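PDB 7BWX: Ice-binding protein isoform1a from Antarctomyces psychrotrophicus, which binds to ice, apparently through specific water molecules of the prism planes, and so acts as an antifreeze protein of an Antarctic ascomycete. Local coordinates for residues A[96-101]-A[115-120]; A[26-31]-A[198-203]. The protein carries 1 engineered substitution. All blocks are in the same frame, centred on the assembly; numbering follows the deposited sequence.

Both contacts are parallel strand pairings of one right-handed beta-solenoid. They lie on opposite sides of the chain's centre, with their own centres about 30 Å apart and their nearest atoms about 16 Å apart, so they do not touch. Contact 2 pairs strand 25-28, near the start of the chain, with strand 197-200, near its end. Contact 1 falls between these in sequence and joins strands only a short way apart, 96-97 and 113-117. The two pairings belong to different sheets: six strands for contact 2, three for contact 1. Contact 2 thus brings an early strand beside a late one, while contact 1 stacks successive passes of the chain.

Contact 1 of 2, residues A[96-101]-A[115-120]; sequences TFVAGV and TLDGAG
T96 and F97 pair with T115 and L116 as parallel neighbours in the right-handed beta-solenoid, at an outermost strand of a three-stranded sheet. Two backbone hydrogen bonds hold the pair. F97 N gives to T115 O at 2.9 Å, nearly straight on to the carbonyl. D117 N gives to F97 O from above the carbonyl plane, 40° out of it. The same F97 O also accepts from W126 NE1, so two donors grip it.

The two threonines lie side by side on one face and point the same way. T96 OG1 is 3.6 Å from T115 CB. In both, OG1 lies beside the backbone N (chi1 -63° in T96, -57° in T115) and the methyl CG2 is anti to it, which turns the two side chains the same way. The methyl CG2 of T96 also rests on D117 CB at 3.8 Å.

On the other face L116 CD2 meets F97 CB at 4.2 Å. The F97 ring turns away from strand 113-117, stacks with Y102 and touches F128.

Beyond the paired residues a water continues the link: it accepts from A99 N and donates to D117 O, 2.8 Å away. D117 forms an Asx turn. Its OD1, which N146 ND2 also bonds, accepts from A119 N at 2.8 Å, met from above the carboxylate plane.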
ATOM      1  N   THR A  96     -18.892  -0.474   3.345  1.00 21.95           N
ATOM      2  CA  THR A  96     -18.853  -0.762   1.913  1.00 23.53           C
ATOM      3  C   THR A  96     -18.689   0.578   1.228  1.00 25.75           C
ATOM      4  O   THR A  96     -19.578   1.409   1.402  1.00 25.93           O
ATOM      5  CB  THR A  96     -20.129  -1.504   1.487  1.00 26.84           C
ATOM      6  OG1 THR A  96     -20.107  -2.738   2.211  1.00 26.60           O
ATOM      7  CG2 THR A  96     -20.203  -1.746  -0.008  1.00 28.49           C
ATOM      8  N   PHE A  97     -17.609   0.791   0.495  1.00 22.69           N
ATOM      9  CA  PHE A  97     -17.328   2.085  -0.185  1.00 21.90           C
ATOM     10  C   PHE A  97     -17.353   1.933  -1.695  1.00 21.57           C
ATOM     11  O   PHE A  97     -16.604   1.122  -2.259  1.00 20.28           O
ATOM     12  CB  PHE A  97     -15.982   2.649   0.278  1.00 22.53           C
ATOM     13  CG  PHE A  97     -16.022   3.149   1.693  1.00 26.71           C
ATOM     14  CD1 PHE A  97     -17.198   3.668   2.241  1.00 30.87           C
ATOM     15  CD2 PHE A  97     -14.892   3.130   2.487  1.00 29.93           C
ATOM     16  CE1 PHE A  97     -17.231   4.142   3.552  1.00 32.35           C
ATOM     17  CE2 PHE A  97     -14.913   3.609   3.791  1.00 26.90           C
ATOM     18  CZ  PHE A  97     -16.078   4.106   4.325  1.00 31.67           C
ATOM     19  N   VAL A  98     -18.146   2.770  -2.352  1.00 19.71           N
ATOM     20  CA  VAL A  98     -18.062   2.958  -3.827  1.00 21.67           C
ATOM     21  C   VAL A  98     -16.861   3.864  -4.138  1.00 19.32           C
ATOM     22  O   VAL A  98     -16.297   4.464  -3.205  1.00 20.18           O
ATOM     23  CB  VAL A  98     -19.387   3.472  -4.430  1.00 22.55           C
ATOM     24  CG1 VAL A  98     -20.532   2.466  -4.211  1.00 25.91           C
ATOM     25  CG2 VAL A  98     -19.790   4.821  -3.888  1.00 25.14           C
ATOM     26  N   ALA A  99     -16.514   3.942  -5.415  1.00 23.70           N
ATOM     27  CA  ALA A  99     -15.418   4.759  -5.962  1.00 22.56           C
ATOM     28  C   ALA A  99     -15.470   6.134  -5.304  1.00 24.75           C
ATOM     29  O   ALA A  99     -16.547   6.721  -5.178  1.00 20.07           O
ATOM     30  CB  ALA A  99     -15.493   4.850  -7.452  1.00 23.46           C
ATOM     31  N   GLY A 100     -14.328   6.653  -4.886  1.00 20.89           N
ATOM     32  CA  GLY A 100     -14.269   8.048  -4.413  1.00 21.04           C
ATOM     33  C   GLY A 100     -12.884   8.405  -3.902  1.00 20.09           C
ATOM     34  O   GLY A 100     -12.013   7.524  -3.839  1.00 17.55           O
ATOM     35  N   VAL A 101     -12.709   9.680  -3.583  1.00 19.95           N
ATOM     36  CA  VAL A 101     -11.566  10.229  -2.823  1.00 18.99           C
ATOM     37  C   VAL A 101     -12.109  10.506  -1.436  1.00 19.01           C
ATOM     38  O   VAL A 101     -12.954  11.448  -1.269  1.00 20.71           O
ATOM     39  CB  VAL A 101     -10.998  11.461  -3.553  1.00 18.26           C
ATOM     40  CG1 VAL A 101      -9.737  12.011  -2.889  1.00 19.22           C
ATOM     41  CG2 VAL A 101     -10.746  11.129  -5.008  1.00 18.96           C
ATOM     42  N   THR A 115     -15.212  -3.411   2.453  1.00 18.63           N
ATOM     43  CA  THR A 115     -15.657  -3.830   1.123  1.00 18.03           C
ATOM     44  C   THR A 115     -15.533  -2.652   0.188  1.00 18.12           C
ATOM     45  O   THR A 115     -16.067  -1.618   0.496  1.00 21.61           O
ATOM     46  CB  THR A 115     -17.079  -4.393   1.175  1.00 19.01           C
ATOM     47  OG1 THR A 115     -17.101  -5.472   2.115  1.00 19.78           O
ATOM     48  CG2 THR A 115     -17.475  -4.888  -0.188  1.00 20.58           C
ATOM     49  N   LEU A 116     -14.849  -2.849  -0.923  1.00 18.27           N
ATOM     50  CA  LEU A 116     -14.747  -1.872  -2.004  1.00 19.92           C
ATOM     51  C   LEU A 116     -15.641  -2.360  -3.133  1.00 21.09           C
ATOM     52  O   LEU A 116     -15.353  -3.396  -3.732  1.00 19.13           O
ATOM     53  CB  LEU A 116     -13.295  -1.735  -2.409  1.00 19.49           C
ATOM     54  CG  LEU A 116     -12.403  -1.354  -1.238  1.00 21.68           C
ATOM     55  CD1 LEU A 116     -10.953  -1.322  -1.699  1.00 22.88           C
ATOM     56  CD2 LEU A 116     -12.818  -0.012  -0.654  1.00 23.52           C
ATOM     57  N   ASP A 117     -16.703  -1.589  -3.372  1.00 22.21           N
ATOM     58  CA  ASP A 117     -17.795  -1.917  -4.320  1.00 20.28           C
ATOM     59  C   ASP A 117     -17.589  -1.166  -5.619  1.00 19.19           C
ATOM     60  O   ASP A 117     -17.796   0.010  -5.658  1.00 22.57           O
ATOM     61  CB  ASP A 117     -19.119  -1.594  -3.647  1.00 22.71           C
ATOM     62  CG  ASP A 117     -20.361  -1.863  -4.491  1.00 24.47           C
ATOM     63  OD1 ASP A 117     -20.225  -2.361  -5.613  1.00 22.50           O
ATOM     64  OD2 ASP A 117     -21.448  -1.488  -4.001  1.00 30.02           O
ATOM     65  N   GLY A 118     -17.190  -1.869  -6.655  1.00 19.35           N
ATOM     66  CA  GLY A 118     -17.016  -1.305  -7.993  1.00 24.50           C
ATOM     67  C   GLY A 118     -18.334  -0.918  -8.648  1.00 24.02           C
ATOM     68  O   GLY A 118     -18.244  -0.253  -9.674  1.00 25.65           O
ATOM     69  N   ALA A 119     -19.493  -1.326  -8.106  1.00 26.31           N
ATOM     70  CA  ALA A 119     -20.816  -0.937  -8.666  1.00 27.91           C
ATOM     71  C   ALA A 119     -20.871  -1.292 -10.152  1.00 28.26           C
ATOM     72  O   ALA A 119     -21.447  -0.531 -10.913  1.00 34.46           O
ATOM     73  CB  ALA A 119     -21.033   0.552  -8.445  1.00 28.86           C
ATOM     74  N   GLY A 120     -20.207  -2.373 -10.552  1.00 28.04           N
ATOM     75  CA  GLY A 120     -20.202  -2.912 -11.916  1.00 30.82           C
ATOM     76  C   GLY A 120     -19.346  -2.099 -12.861  1.00 34.30           C
ATOM     77  O   GLY A 120     -19.400  -2.364 -14.066  1.00 34.19           O
TER
HETATM   78  O   HOH W   1     -17.667   2.091  -7.489  1.00 20.89           O

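Contact 2 of 2, residues A[26-31]-A[198-203]; sequences ANAGAT and TLDSNT
L199, T31 and A26 have the most surface buried where strand 25-28 runs parallel to strand 197-200, at 10° and 4.6 Å between axes. The pairing sets an early strand of the right-handed beta-solenoid against a late one. L199 is held to strand 25-28 by both its backbone N and its O: its N gives to A26 O at 2.9 Å, and its O accepts from A28 N at 3.0 Å. A28 O then accepts from S201 N. The buried L199 side chain lies on the N27 face of the sheet, and its CD1 meets the methyl CG2 of T31 at 4.1 Å, the two side chains crossing at about a right angle.

T31 ends the inverse gamma turn centred on A30, just past the strand. Its OG1 lies beside the backbone N (chi1 -68°), anti to the carbonyl carbon, and there faces N202 N, which donates a 3.0 Å bond to it. A valine here would probably leave N202 N without that acceptor.

Past the strands, a water bridges A30 N and S201 OG, which also gives to D200 OD1. D200 OD2 bonds T183 OG1.

Strand 25-28 forms one edge of a six-stranded parallel sheet, and strand 197-200 lies between it and strand 179-181. L199 also packs on F47, A181 and I33 of strand 32-34.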
ATOM      1  N   ALA A  26      13.741  -4.353   5.667  1.00 13.18           N
ATOM      2  CA  ALA A  26      14.243  -5.222   6.739  1.00 13.89           C
ATOM      3  C   ALA A  26      13.210  -6.339   6.902  1.00 13.71           C
ATOM      4  O   ALA A  26      12.110  -6.023   7.340  1.00 12.40           O
ATOM      5  CB  ALA A  26      14.421  -4.458   8.038  1.00 14.29           C
ATOM      6  N   ASN A  27      13.587  -7.574   6.609  1.00 14.24           N
ATOM      7  CA  ASN A  27      12.685  -8.743   6.622  1.00 12.28           C
ATOM      8  C   ASN A  27      13.072  -9.722   7.723  1.00 14.65           C
ATOM      9  O   ASN A  27      14.263 -10.046   7.859  1.00 14.59           O
ATOM     10  CB  ASN A  27      12.701  -9.465   5.265  1.00 12.94           C
ATOM     11  CG  ASN A  27      11.825 -10.694   5.272  1.00 13.39           C
ATOM     12  OD1 ASN A  27      12.313 -11.870   5.301  1.00 14.04           O
ATOM     13  ND2 ASN A  27      10.553 -10.433   5.426  1.00  9.42           N
ATOM     14  N   ALA A  28      12.067 -10.352   8.316  1.00 15.01           N
ATOM     15  CA  ALA A  28      12.189 -11.591   9.107  1.00 15.28           C
ATOM     16  C   ALA A  28      11.280 -12.642   8.473  1.00 15.82           C
ATOM     17  O   ALA A  28      10.202 -12.277   7.972  1.00 15.37           O
ATOM     18  CB  ALA A  28      11.745 -11.326  10.529  1.00 17.00           C
ATOM     19  N   GLY A  29      11.664 -13.902   8.551  1.00 15.42           N
ATOM     20  CA  GLY A  29      10.807 -15.011   8.116  1.00 16.16           C
ATOM     21  C   GLY A  29      10.632 -15.177   6.637  1.00 15.86           C
ATOM     22  O   GLY A  29      11.287 -14.494   5.779  1.00 13.09           O
ATOM     23  N   ALA A  30       9.762 -16.135   6.322  1.00 15.05           N
ATOM     24  CA  ALA A  30       9.626 -16.699   4.970  1.00 15.65           C
ATOM     25  C   ALA A  30       8.676 -15.802   4.152  1.00 16.87           C
ATOM     26  O   ALA A  30       7.641 -16.240   3.639  1.00 16.23           O
ATOM     27  CB  ALA A  30       9.143 -18.141   5.094  1.00 16.44           C
ATOM     28  N   THR A  31       9.107 -14.579   3.926  1.00 15.25           N
ATOM     29  CA  THR A  31       8.407 -13.611   3.076  1.00 13.46           C
ATOM     30  C   THR A  31       8.556 -13.995   1.615  1.00 12.96           C
ATOM     31  O   THR A  31       9.619 -14.474   1.190  1.00 13.66           O
ATOM     32  CB  THR A  31       8.928 -12.219   3.433  1.00 13.20           C
ATOM     33  OG1 THR A  31       8.489 -11.885   4.755  1.00 12.68           O
ATOM     34  CG2 THR A  31       8.487 -11.197   2.428  1.00 13.10           C
ATOM     35  N   THR A 198       9.323  -2.612   6.853  1.00 13.63           N
ATOM     36  CA  THR A 198       9.650  -3.795   7.690  1.00 13.30           C
ATOM     37  C   THR A 198       8.654  -4.903   7.370  1.00 13.38           C
ATOM     38  O   THR A 198       7.430  -4.597   7.183  1.00 12.14           O
ATOM     39  CB  THR A 198       9.676  -3.519   9.188  1.00 15.13           C
ATOM     40  OG1 THR A 198       8.357  -3.248   9.664  1.00 17.08           O
ATOM     41  CG2 THR A 198      10.589  -2.352   9.507  1.00 18.53           C
ATOM     42  N   LEU A 199       9.177  -6.117   7.238  1.00 13.07           N
ATOM     43  CA  LEU A 199       8.355  -7.286   6.854  1.00 12.75           C
ATOM     44  C   LEU A 199       8.591  -8.400   7.865  1.00 13.57           C
ATOM     45  O   LEU A 199       9.711  -8.553   8.371  1.00 12.35           O
ATOM     46  CB  LEU A 199       8.728  -7.729   5.461  1.00 13.49           C
ATOM     47  CG  LEU A 199       8.615  -6.686   4.344  1.00 14.01           C
ATOM     48  CD1 LEU A 199       9.329  -7.210   3.124  1.00 15.60           C
ATOM     49  CD2 LEU A 199       7.176  -6.356   4.019  1.00 15.53           C
ATOM     50  N   ASP A 200       7.560  -9.213   8.083  1.00 12.99           N
ATOM     51  CA  ASP A 200       7.690 -10.449   8.875  1.00 13.87           C
ATOM     52  C   ASP A 200       6.745 -11.496   8.250  1.00 13.99           C
ATOM     53  O   ASP A 200       5.534 -11.366   8.450  1.00 13.63           O
ATOM     54  CB  ASP A 200       7.398 -10.155  10.344  1.00 16.04           C
ATOM     55  CG  ASP A 200       7.512 -11.410  11.228  1.00 21.36           C
ATOM     56  OD1 ASP A 200       7.731 -12.518  10.702  1.00 21.06           O
ATOM     57  OD2 ASP A 200       7.363 -11.275  12.423  1.00 27.22           O
ATOM     58  N   SER A 201       7.292 -12.462   7.521  1.00 15.02           N
ATOM     59  CA  SER A 201       6.553 -13.604   6.953  1.00 14.63           C
ATOM     60  C   SER A 201       5.359 -13.089   6.187  1.00 14.78           C
ATOM     61  O   SER A 201       4.242 -13.636   6.354  1.00 13.44           O
ATOM     62  CB  SER A 201       6.152 -14.534   8.080  1.00 16.61           C
ATOM     63  OG  SER A 201       7.308 -14.743   8.890  1.00 22.64           O
ATOM     64  N   ASN A 202       5.594 -12.162   5.266  1.00 13.91           N
ATOM     65  CA  ASN A 202       4.483 -11.572   4.491  1.00 13.99           C
ATOM     66  C   ASN A 202       4.439 -12.149   3.090  1.00 13.69           C
ATOM     67  O   ASN A 202       5.429 -12.725   2.593  1.00 16.34           O
ATOM     68  CB  ASN A 202       4.583 -10.053   4.390  1.00 14.11           C
ATOM     69  CG  ASN A 202       4.739  -9.450   5.754  1.00 14.96           C
ATOM     70  OD1 ASN A 202       5.794  -8.892   6.062  1.00 14.95           O
ATOM     71  ND2 ASN A 202       3.691  -9.554   6.545  1.00 13.83           N
ATOM     72  N   THR A 203       3.312 -11.957   2.427  1.00 13.15           N
ATOM     73  CA  THR A 203       3.222 -12.192   0.975  1.00 13.41           C
ATOM     74  C   THR A 203       2.684 -10.927   0.345  1.00 12.96           C
ATOM     75  O   THR A 203       1.621 -10.471   0.748  1.00 14.75           O
ATOM     76  CB  THR A 203       2.312 -13.369   0.595  1.00 15.32           C
ATOM     77  OG1 THR A 203       2.797 -14.458   1.359  1.00 17.16           O
ATOM     78  CG2 THR A 203       2.361 -13.687  -0.887  1.00 15.72           C
TER
HETATM   79  O   HOH W   2       5.218 -16.116   2.379  1.00 22.18           O
HETATM   80  O   HOH W   3       8.551 -17.618   8.598  1.00 32.31           O